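Local coordinates for divalent-cation tolerance protein CutA (Thermus thermophilus, PDB 1NZA) that is probably involved in resistance toward heavy metals and works as a homotrimer of the CutA family, at residues E3-T8 with V57-H62; T8-E13 with A73-T78. All coordinates share one frame; numbering follows the deposited sequence.

Overall arrangement
The two contacts share Thr8 and use strand 2-9 at different places along its length, their centres lying about 16 Å apart. Contact 1 is core: E3-T8 and the strand part of V57-H62, residues 57-60, lie on neighbouring strands in the middle of the four-stranded sheet, joined by paired backbone bonds, with aliphatic side chains beneath helix 64-74 and a second face turned to other subunits. Contact 2 is partly buried and nearer the surface. There the same strand runs out toward helix 12-24 and meets the loop that follows helix 64-74; the contact rests on one histidine-to-carbonyl hydrogen bond and on packing among two prolines, a valine and a tyrosine. Thr8 also binds a sodium ion at this end.

Contact 1: residues E3-T8 with V57-H62. With NA (sodium ion), chain B.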
loop_
_atom_site.group_PDB
_atom_site.type_symbol
_atom_site.label_atom_id
_atom_site.label_comp_id
_atom_site.label_asym_id
_atom_site.label_seq_id
_atom_site.Cartn_x
_atom_site.Cartn_y
_atom_site.Cartn_z
ATOM N N GLU A 3 10.124 7.668 1.904
ATOM C CA GLU A 3 9.498 6.382 2.190
ATOM C C GLU A 3 8.014 6.498 2.476
ATOM O O GLU A 3 7.531 7.562 2.862
ATOM C CB GLU A 3 10.141 5.754 3.427
ATOM C CG GLU A 3 11.588 5.333 3.290
ATOM C CD GLU A 3 12.191 4.918 4.625
ATOM O OE1 GLU A 3 13.018 3.984 4.638
ATOM O OE2 GLU A 3 11.847 5.532 5.658
ATOM N N VAL A 4 7.301 5.393 2.264
ATOM C CA VAL A 4 5.880 5.317 2.591
ATOM C C VAL A 4 5.872 4.303 3.733
ATOM O O VAL A 4 6.187 3.124 3.534
ATOM C CB VAL A 4 5.020 4.765 1.437
ATOM C CG1 VAL A 4 3.592 4.521 1.938
ATOM C CG2 VAL A 4 4.989 5.756 0.277
ATOM N N VAL A 5 5.549 4.770 4.934
ATOM C CA VAL A 5 5.530 3.908 6.108
ATOM C C VAL A 5 4.135 3.414 6.426
ATOM O O VAL A 5 3.186 4.199 6.456
ATOM C CB VAL A 5 6.105 4.657 7.329
ATOM C CG1 VAL A 5 5.890 3.860 8.596
ATOM C CG2 VAL A 5 7.589 4.905 7.118
ATOM N N LEU A 6 4.009 2.105 6.643
ATOM C CA LEU A 6 2.721 1.506 6.979
ATOM C C LEU A 6 2.659 1.273 8.482
ATOM O O LEU A 6 3.626 0.800 9.085
ATOM C CB LEU A 6 2.539 0.160 6.269
ATOM C CG LEU A 6 2.721 0.105 4.749
ATOM C CD1 LEU A 6 2.295 -1.266 4.232
ATOM C CD2 LEU A 6 1.909 1.182 4.097
ATOM N N ILE A 7 1.517 1.597 9.078
ATOM C CA ILE A 7 1.301 1.412 10.510
ATOM C C ILE A 7 -0.163 1.033 10.663
ATOM O O ILE A 7 -1.021 1.648 10.036
ATOM C CB ILE A 7 1.507 2.726 11.305
ATOM C CG1 ILE A 7 2.918 3.276 11.082
ATOM C CG2 ILE A 7 1.288 2.473 12.802
ATOM C CD1 ILE A 7 3.105 4.679 11.618
ATOM N N THR A 8 -0.462 0.013 11.455
ATOM C CA THR A 8 -1.863 -0.317 11.671
ATOM C C THR A 8 -2.161 0.037 13.120
ATOM O O THR A 8 -1.275 -0.037 13.977
ATOM C CB THR A 8 -2.170 -1.793 11.393
ATOM O OG1 THR A 8 -1.178 -2.615 12.013
ATOM C CG2 THR A 8 -2.185 -2.055 9.890
ATOM N N VAL A 57 2.092 6.623 5.769
ATOM C CA VAL A 57 2.858 7.815 6.127
ATOM C C VAL A 57 3.958 8.188 5.137
ATOM O O VAL A 57 4.844 7.384 4.865
ATOM C CB VAL A 57 3.513 7.620 7.512
ATOM C CG1 VAL A 57 4.133 8.930 7.988
ATOM C CG2 VAL A 57 2.473 7.113 8.511
ATOM N N LYS A 58 3.903 9.412 4.616
ATOM C CA LYS A 58 4.912 9.895 3.667
ATOM C C LYS A 58 6.016 10.587 4.469
ATOM O O LYS A 58 5.810 11.671 5.014
ATOM C CB LYS A 58 4.281 10.888 2.693
ATOM C CG LYS A 58 2.899 10.480 2.208
ATOM C CD LYS A 58 2.904 9.134 1.507
ATOM C CE LYS A 58 1.505 8.545 1.500
ATOM N NZ LYS A 58 0.495 9.561 1.066
ATOM N N THR A 59 7.192 9.971 4.525
ATOM C CA THR A 59 8.287 10.533 5.309
ATOM C C THR A 59 9.654 10.259 4.671
ATOM O O THR A 59 9.736 9.994 3.474
ATOM C CB THR A 59 8.236 9.948 6.736
ATOM O OG1 THR A 59 9.238 10.556 7.561
ATOM C CG2 THR A 59 8.440 8.446 6.691
ATOM N N THR A 60 10.720 10.346 5.467
ATOM C CA THR A 60 12.074 10.102 4.969
ATOM C C THR A 60 12.871 9.219 5.932
ATOM O O THR A 60 12.509 9.060 7.099
ATOM C CB THR A 60 12.856 11.417 4.784
ATOM O OG1 THR A 60 13.149 11.980 6.067
ATOM C CG2 THR A 60 12.046 12.412 3.983
ATOM N N THR A 61 13.963 8.645 5.437
ATOM C CA THR A 61 14.800 7.784 6.263
ATOM C C THR A 61 15.426 8.558 7.420
ATOM O O THR A 61 15.744 7.982 8.458
ATOM C CB THR A 61 15.930 7.142 5.438
ATOM O OG1 THR A 61 16.635 8.162 4.716
ATOM C CG2 THR A 61 15.362 6.132 4.462
ATOM N N HIS A 62 15.599 9.863 7.242
ATOM C CA HIS A 62 16.192 10.678 8.296
ATOM C C HIS A 62 15.228 10.899 9.455
ATOM O O HIS A 62 15.647 11.015 10.609
ATOM C CB HIS A 62 16.650 12.030 7.739
ATOM C CG HIS A 62 17.275 12.924 8.767
ATOM N ND1 HIS A 62 16.534 13.616 9.702
ATOM C CD2 HIS A 62 18.572 13.218 9.023
ATOM C CE1 HIS A 62 17.347 14.298 10.489
ATOM N NE2 HIS A 62 18.589 14.074 10.099
HETATM NA NA NA B . -1.811 -4.611 12.950
HETATM O O HOH W 1 -0.775 -5.645 10.883
HETATM O O HOH W 2 -2.442 -6.784 13.761
#
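Val5 and Val57 stand next to each other as an antiparallel hydrogen-bonded pair, their CB atoms 3.9 Å apart and their side chains on the same side of the sheet. Val5 N gives a bond of 2.7 Å to Val57 O, lying in the carbonyl plane on a lone pair, and Val57 N returns one of 2.7 Å to Val5 O. Branched at CB, valine suits an extended strand, and both residues reach toward helix 64-74, where Phe64 meets Val5 and Leu67 meets Val57. The same face continues with Ile7, whose CG1 is anti to the carbonyl carbon (chi1 -58°); its CD1 swings to 4.0 Å from Val57 CG2. Toward Glu3, Val5 CG2 meets the methyl of Thr59, CG2 to CG2 3.7 Å, while Thr59 OG1 bonds to Leu27 O, so one small residue serves apolar packing and a buried polar bond.

Glu3 pairs with Thr59 through two backbone bonds, and its extended side chain crosses Thr61 at about a right angle: OE1 comes 3.2 Å from Thr61 CG2. This carboxylate also lies close to that of Glu89 of the second subunit, which might raise the pKa of one of them. On the opposite face Val4 and Lys58 lie side by side, pointing the same way, with Val4 CG2 4.2 Å from Lys58 CD. The lysine's bent chain leaves NZ to Asn32 and to a salt bridge with Glu81 of the third subunit, so this face contributes to the trimer interface. Strands 2-9 and 47-60 are the central antiparallel pair of the ferredoxin-like sheet found in the CutA family.

Contact 2: residues T8-E13 with A73-T78; sequences TVPSEE and ALHPYT. With NA (sodium ion), chain B.
Strand 2-9 runs out through Val9 and Pro10 into the turn before helix 12-24, while His75 begins the loop that leaves helix 64-74, Val9 CA and His75 CA standing 7.4 Å apart. The imidazole of His75 reaches across to the strand. With CG anti to the backbone N (chi1 -156°), the ring carries NE2 to Thr8 O, a bond of 3.0 Å with the oxygen in the ring plane. Across CE1 from NE2, ND1 accepts Tyr77 N at 3.2 Å, likewise in plane, so two in-plane bonds fix the ring's rotation and set NE2 as donor and ND1 as acceptor.

Val9 CG1 lies obliquely against this ring, 4.0 Å from NE2. Pro10, stiff and apolar, fits the turn: its CD approaches His75, its CG slides past Pro76 CG at 3.9 Å, and its CB rests 3.8 Å from Tyr77 OH. Pro76 CG lies above one face of the Tyr77 ring, displaced toward its rim.

Thr8 OG1 points elsewhere, bonding to Glu81 and binding the sodium at 2.3 Å beside Glu52 and two waters. The arrangement ties the start of the first beta-alpha connection of the ferredoxin-like fold to the loop leaving its second helix, next to this metal site.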
loop_
_atom_site.group_PDB
_atom_site.type_symbol
_atom_site.label_atom_id
_atom_site.label_comp_id
_atom_site.label_asym_id
_atom_site.label_seq_id
_atom_site.Cartn_x
_atom_site.Cartn_y
_atom_site.Cartn_z
ATOM N N THR A 8 -0.462 0.013 11.455
ATOM C CA THR A 8 -1.863 -0.317 11.671
ATOM C C THR A 8 -2.161 0.037 13.120
ATOM O O THR A 8 -1.275 -0.037 13.977
ATOM C CB THR A 8 -2.170 -1.793 11.393
ATOM O OG1 THR A 8 -1.178 -2.615 12.013
ATOM C CG2 THR A 8 -2.185 -2.055 9.890
ATOM N N VAL A 9 -3.402 0.449 13.376
ATOM C CA VAL A 9 -3.841 0.850 14.708
ATOM C C VAL A 9 -5.213 0.231 15.004
ATOM O O VAL A 9 -5.949 -0.141 14.092
ATOM C CB VAL A 9 -3.904 2.394 14.816
ATOM C CG1 VAL A 9 -2.523 2.991 14.528
ATOM C CG2 VAL A 9 -4.912 2.949 13.819
ATOM N N PRO A 10 -5.574 0.117 16.291
ATOM C CA PRO A 10 -6.848 -0.473 16.712
ATOM C C PRO A 10 -8.112 0.373 16.632
ATOM O O PRO A 10 -9.216 -0.177 16.680
ATOM C CB PRO A 10 -6.553 -0.900 18.145
ATOM C CG PRO A 10 -5.674 0.202 18.618
ATOM C CD PRO A 10 -4.715 0.389 17.461
ATOM N N SER A 11 -7.967 1.688 16.516
ATOM C CA SER A 11 -9.135 2.566 16.479
ATOM C C SER A 11 -8.894 3.863 15.727
ATOM O O SER A 11 -7.756 4.266 15.509
ATOM C CB SER A 11 -9.567 2.911 17.906
ATOM O OG SER A 11 -8.558 3.665 18.562
ATOM N N GLU A 12 -9.986 4.518 15.344
ATOM C CA GLU A 12 -9.919 5.786 14.632
ATOM C C GLU A 12 -9.247 6.827 15.525
ATOM O O GLU A 12 -8.505 7.690 15.051
ATOM C CB GLU A 12 -11.325 6.261 14.266
ATOM C CG GLU A 12 -11.343 7.584 13.524
ATOM C CD GLU A 12 -12.742 8.140 13.362
ATOM O OE1 GLU A 12 -13.635 7.395 12.907
ATOM O OE2 GLU A 12 -12.949 9.328 13.686
ATOM N N GLU A 13 -9.522 6.735 16.823
ATOM C CA GLU A 13 -8.955 7.640 17.816
ATOM C C GLU A 13 -7.434 7.645 17.745
ATOM O O GLU A 13 -6.814 8.703 17.621
ATOM C CB GLU A 13 -9.396 7.213 19.223
ATOM C CG GLU A 13 -8.715 7.964 20.367
ATOM C CD GLU A 13 -9.076 9.437 20.409
ATOM O OE1 GLU A 13 -10.280 9.756 20.523
ATOM O OE2 GLU A 13 -8.156 10.280 20.333
ATOM N N ALA A 73 5.465 5.444 21.432
ATOM C CA ALA A 73 4.959 6.182 22.585
ATOM C C ALA A 73 3.445 6.369 22.530
ATOM O O ALA A 73 2.744 6.142 23.518
ATOM C CB ALA A 73 5.642 7.542 22.674
ATOM N N LEU A 74 2.950 6.787 21.369
ATOM C CA LEU A 74 1.523 7.021 21.174
ATOM C C LEU A 74 0.720 5.735 20.984
ATOM O O LEU A 74 -0.399 5.624 21.475
ATOM C CB LEU A 74 1.305 7.938 19.967
ATOM C CG LEU A 74 1.859 9.366 20.056
ATOM C CD1 LEU A 74 1.765 10.038 18.699
ATOM C CD2 LEU A 74 1.086 10.163 21.102
ATOM N N HIS A 75 1.293 4.764 20.279
ATOM C CA HIS A 75 0.603 3.502 20.019
ATOM C C HIS A 75 0.389 2.730 21.321
ATOM O O HIS A 75 1.310 2.570 22.122
ATOM C CB HIS A 75 1.415 2.664 19.023
ATOM C CG HIS A 75 0.601 1.659 18.264
ATOM N ND1 HIS A 75 -0.001 0.576 18.866
ATOM C CD2 HIS A 75 0.311 1.566 16.943
ATOM C CE1 HIS A 75 -0.625 -0.145 17.949
ATOM N NE2 HIS A 75 -0.449 0.435 16.774
ATOM N N PRO A 76 -0.838 2.234 21.547
ATOM C CA PRO A 76 -1.171 1.484 22.763
ATOM C C PRO A 76 -0.524 0.110 22.926
ATOM O O PRO A 76 -0.379 -0.375 24.048
ATOM C CB PRO A 76 -2.694 1.402 22.704
ATOM C CG PRO A 76 -2.960 1.332 21.231
ATOM C CD PRO A 76 -2.030 2.397 20.694
ATOM N N TYR A 77 -0.128 -0.512 21.821
ATOM C CA TYR A 77 0.475 -1.840 21.882
ATOM C C TYR A 77 2.003 -1.812 21.901
ATOM O O TYR A 77 2.634 -0.952 21.286
ATOM C CB TYR A 77 -0.061 -2.689 20.722
ATOM C CG TYR A 77 -1.571 -2.870 20.786
ATOM C CD1 TYR A 77 -2.299 -3.289 19.669
ATOM C CD2 TYR A 77 -2.276 -2.607 21.968
ATOM C CE1 TYR A 77 -3.693 -3.436 19.727
ATOM C CE2 TYR A 77 -3.665 -2.750 22.036
ATOM C CZ TYR A 77 -4.368 -3.163 20.914
ATOM O OH TYR A 77 -5.746 -3.291 20.979
ATOM N N THR A 78 2.586 -2.764 22.622
ATOM C CA THR A 78 4.035 -2.851 22.777
ATOM C C THR A 78 4.860 -2.956 21.498
ATOM O O THR A 78 5.825 -2.211 21.327
ATOM C CB THR A 78 4.421 -4.020 23.709
ATOM O OG1 THR A 78 3.889 -5.247 23.195
ATOM C CG2 THR A 78 3.874 -3.778 25.108
HETATM NA NA NA B . -1.811 -4.611 12.950
HETATM O O HOH W 1 -0.775 -5.645 10.883
HETATM O O HOH W 2 -2.442 -6.784 13.761
#